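Local coordinates for protein carbonic anhydrase (Synechocystis sp., PDB 5SWC) that catalyses the reversible hydration of carbon dioxide with a bound zinc ion, supplying CO2 to RuBisCO inside the carboxysome, at residues E32-F35 with S36-D40. Numbering follows the deposited sequence.
Sequences EGYF and SSHRD
Tyr34 and His38 lie ring on ring, one helical turn apart. The rings form an offset stack, with planes at 7° and centroids 3.7 Å apart. CZ of Tyr34 sits over the centre of the imidazole, while CE1 of His38 covers the phenol nearer its rim. With chi1 at -166°, CG of Tyr34 lies beside the carbonyl carbon, and the ring reaches His38. His38 ND1 also donates to the Tyr34 O at 2.9 Å, tilted 20° from the carbonyl plane. The stack and the ND1 bond together fix the rotation of the imidazole. The same carbonyl takes a weak bond from His38 N. Tyr34 OH is hydrogen-bonded to Glu72, and Tyr34 packs on Leu67 of the second subunit. With an alanine here the His38 ring is likely to lose its stacking partner, and Glu72 the hydroxyl it bonds. The solvent side is looser: Arg39 is exposed, and its NH1 hydrogen-bonds to Ser36 O at 2.9 Å, from above the carbonyl plane. Ser37 N bonds to Gly33 O at 3.2 Å. Gly33 and His38 are N-caps of helices 34-37 and 39-45, and the arrangement is that of a single helical turn linking successive N-terminal helices, far from the zinc site.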
ATOM      1  N   GLU A  32     -39.185 -13.869  21.951  1.00 20.65           N
ATOM      2  CA  GLU A  32     -40.290 -14.582  22.620  1.00 21.86           C
ATOM      3  C   GLU A  32     -40.591 -15.937  21.967  1.00 21.59           C
ATOM      4  O   GLU A  32     -41.298 -16.772  22.545  1.00 22.56           O
ATOM      5  CB  GLU A  32     -41.544 -13.694  22.651  1.00 23.07           C
ATOM      6  CG  GLU A  32     -41.284 -12.464  23.524  1.00 25.16           C
ATOM      7  CD  GLU A  32     -42.422 -11.462  23.538  1.00 40.83           C
ATOM      8  OE1 GLU A  32     -43.388 -11.621  22.766  1.00 38.00           O
ATOM      9  OE2 GLU A  32     -42.335 -10.493  24.323  1.00 42.90           O
ATOM     10  N   GLY A  33     -40.026 -16.134  20.785  1.00 20.45           N
ATOM     11  CA  GLY A  33     -40.256 -17.350  19.998  1.00 20.39           C
ATOM     12  C   GLY A  33     -39.034 -18.228  19.982  1.00 19.71           C
ATOM     13  O   GLY A  33     -38.776 -18.954  20.916  1.00 20.21           O
ATOM     14  N   TYR A  34     -38.257 -18.122  18.928  1.00 18.73           N
ATOM     15  CA  TYR A  34     -37.066 -18.947  18.741  1.00 18.26           C
ATOM     16  C   TYR A  34     -36.087 -18.901  19.899  1.00 18.25           C
ATOM     17  O   TYR A  34     -35.580 -19.949  20.303  1.00 18.70           O
ATOM     18  CB  TYR A  34     -36.346 -18.509  17.485  1.00 19.43           C
ATOM     19  CG  TYR A  34     -35.302 -19.463  16.995  1.00 18.41           C
ATOM     20  CD1 TYR A  34     -34.021 -19.432  17.472  1.00 18.05           C
ATOM     21  CD2 TYR A  34     -35.646 -20.414  16.062  1.00 22.54           C
ATOM     22  CE1 TYR A  34     -33.059 -20.328  17.007  1.00 22.11           C
ATOM     23  CE2 TYR A  34     -34.695 -21.300  15.573  1.00 25.65           C
ATOM     24  CZ  TYR A  34     -33.418 -21.257  16.069  1.00 26.44           C
ATOM     25  OH  TYR A  34     -32.468 -22.148  15.565  1.00 32.50           O
ATOM     26  N   PHE A  35     -35.814 -17.728  20.447  1.00 18.02           N
ATOM     27  CA  PHE A  35     -34.887 -17.615  21.564  1.00 18.30           C
ATOM     28  C   PHE A  35     -35.387 -18.449  22.731  1.00 19.49           C
ATOM     29  O   PHE A  35     -34.639 -19.162  23.356  1.00 21.42           O
ATOM     30  CB  PHE A  35     -34.716 -16.157  21.979  1.00 19.12           C
ATOM     31  CG  PHE A  35     -33.863 -15.994  23.200  1.00 19.08           C
ATOM     32  CD1 PHE A  35     -32.500 -16.075  23.108  1.00 19.84           C
ATOM     33  CD2 PHE A  35     -34.431 -15.813  24.418  1.00 25.41           C
ATOM     34  CE1 PHE A  35     -31.706 -15.943  24.255  1.00 21.18           C
ATOM     35  CE2 PHE A  35     -33.645 -15.688  25.564  1.00 29.60           C
ATOM     36  CZ  PHE A  35     -32.286 -15.753  25.447  1.00 24.87           C
ATOM     37  N   SER A  36     -36.669 -18.374  23.040  1.00 20.21           N
ATOM     38  CA  SER A  36     -37.208 -19.181  24.135  1.00 21.49           C
ATOM     39  C   SER A  36     -37.036 -20.710  23.945  1.00 24.77           C
ATOM     40  O   SER A  36     -36.587 -21.447  24.848  1.00 24.60           O
ATOM     41  CB  SER A  36     -38.657 -18.831  24.305  1.00 23.47           C
ATOM     42  OG  SER A  36     -39.196 -19.589  25.359  1.00 30.22           O
ATOM     43  N   SER A  37     -37.308 -21.195  22.748  1.00 21.81           N
ATOM     44  CA  SER A  37     -37.209 -22.616  22.509  1.00 21.88           C
ATOM     45  C   SER A  37     -35.768 -23.075  22.407  1.00 20.84           C
ATOM     46  O   SER A  37     -35.504 -24.258  22.557  1.00 24.95           O
ATOM     47  CB  SER A  37     -38.022 -23.055  21.290  1.00 25.67           C
ATOM     48  OG  SER A  37     -37.671 -22.249  20.206  1.00 23.32           O
ATOM     49  N   HIS A  38     -34.831 -22.132  22.270  1.00 19.58           N
ATOM     50  CA  HIS A  38     -33.402 -22.436  22.172  1.00 18.84           C
ATOM     51  C   HIS A  38     -32.643 -21.783  23.294  1.00 21.09           C
ATOM     52  O   HIS A  38     -31.455 -21.504  23.184  1.00 19.96           O
ATOM     53  CB  HIS A  38     -32.862 -21.961  20.814  1.00 20.44           C
ATOM     54  CG  HIS A  38     -33.444 -22.702  19.664  1.00 20.57           C
ATOM     55  ND1 HIS A  38     -34.743 -22.528  19.235  1.00 22.86           N
ATOM     56  CD2 HIS A  38     -32.897 -23.639  18.858  1.00 24.51           C
ATOM     57  CE1 HIS A  38     -34.978 -23.344  18.218  1.00 27.14           C
ATOM     58  NE2 HIS A  38     -33.865 -24.014  17.960  1.00 28.76           N
ATOM     59  N   ARG A  39     -33.308 -21.570  24.409  1.00 20.29           N
ATOM     60  CA  ARG A  39     -32.717 -20.843  25.515  1.00 22.65           C
ATOM     61  C   ARG A  39     -31.491 -21.552  26.074  1.00 23.67           C
ATOM     62  O   ARG A  39     -30.504 -20.877  26.411  1.00 22.94           O
ATOM     63  CB  ARG A  39     -33.754 -20.600  26.607  1.00 23.88           C
ATOM     64  CG  ARG A  39     -34.442 -21.854  27.129  1.00 23.15           C
ATOM     65  CD  ARG A  39     -35.600 -21.465  28.044  1.00 24.50           C
ATOM     66  NE  ARG A  39     -36.274 -22.583  28.683  1.00 26.00           N
ATOM     67  CZ  ARG A  39     -37.353 -23.198  28.197  1.00 26.49           C
ATOM     68  NH1 ARG A  39     -37.826 -22.878  26.986  1.00 27.55           N
ATOM     69  NH2 ARG A  39     -37.913 -24.184  28.873  1.00 28.08           N
ATOM     70  N   ASP A  40     -31.519 -22.882  26.141  1.00 21.92           N
ATOM     71  CA  ASP A  40     -30.323 -23.597  26.670  1.00 26.49           C
ATOM     72  C   ASP A  40     -29.163 -23.458  25.697  1.00 23.44           C
ATOM     73  O   ASP A  40     -28.012 -23.269  26.107  1.00 22.65           O
ATOM     74  CB  ASP A  40     -30.607 -25.084  26.883  1.00 26.15           C
ATOM     75  CG  ASP A  40     -31.529 -25.367  28.052  1.00 38.60           C
ATOM     76  OD1 ASP A  40     -31.847 -24.436  28.837  1.00 33.59           O
ATOM     77  OD2 ASP A  40     -31.915 -26.558  28.169  1.00 42.31           O
TER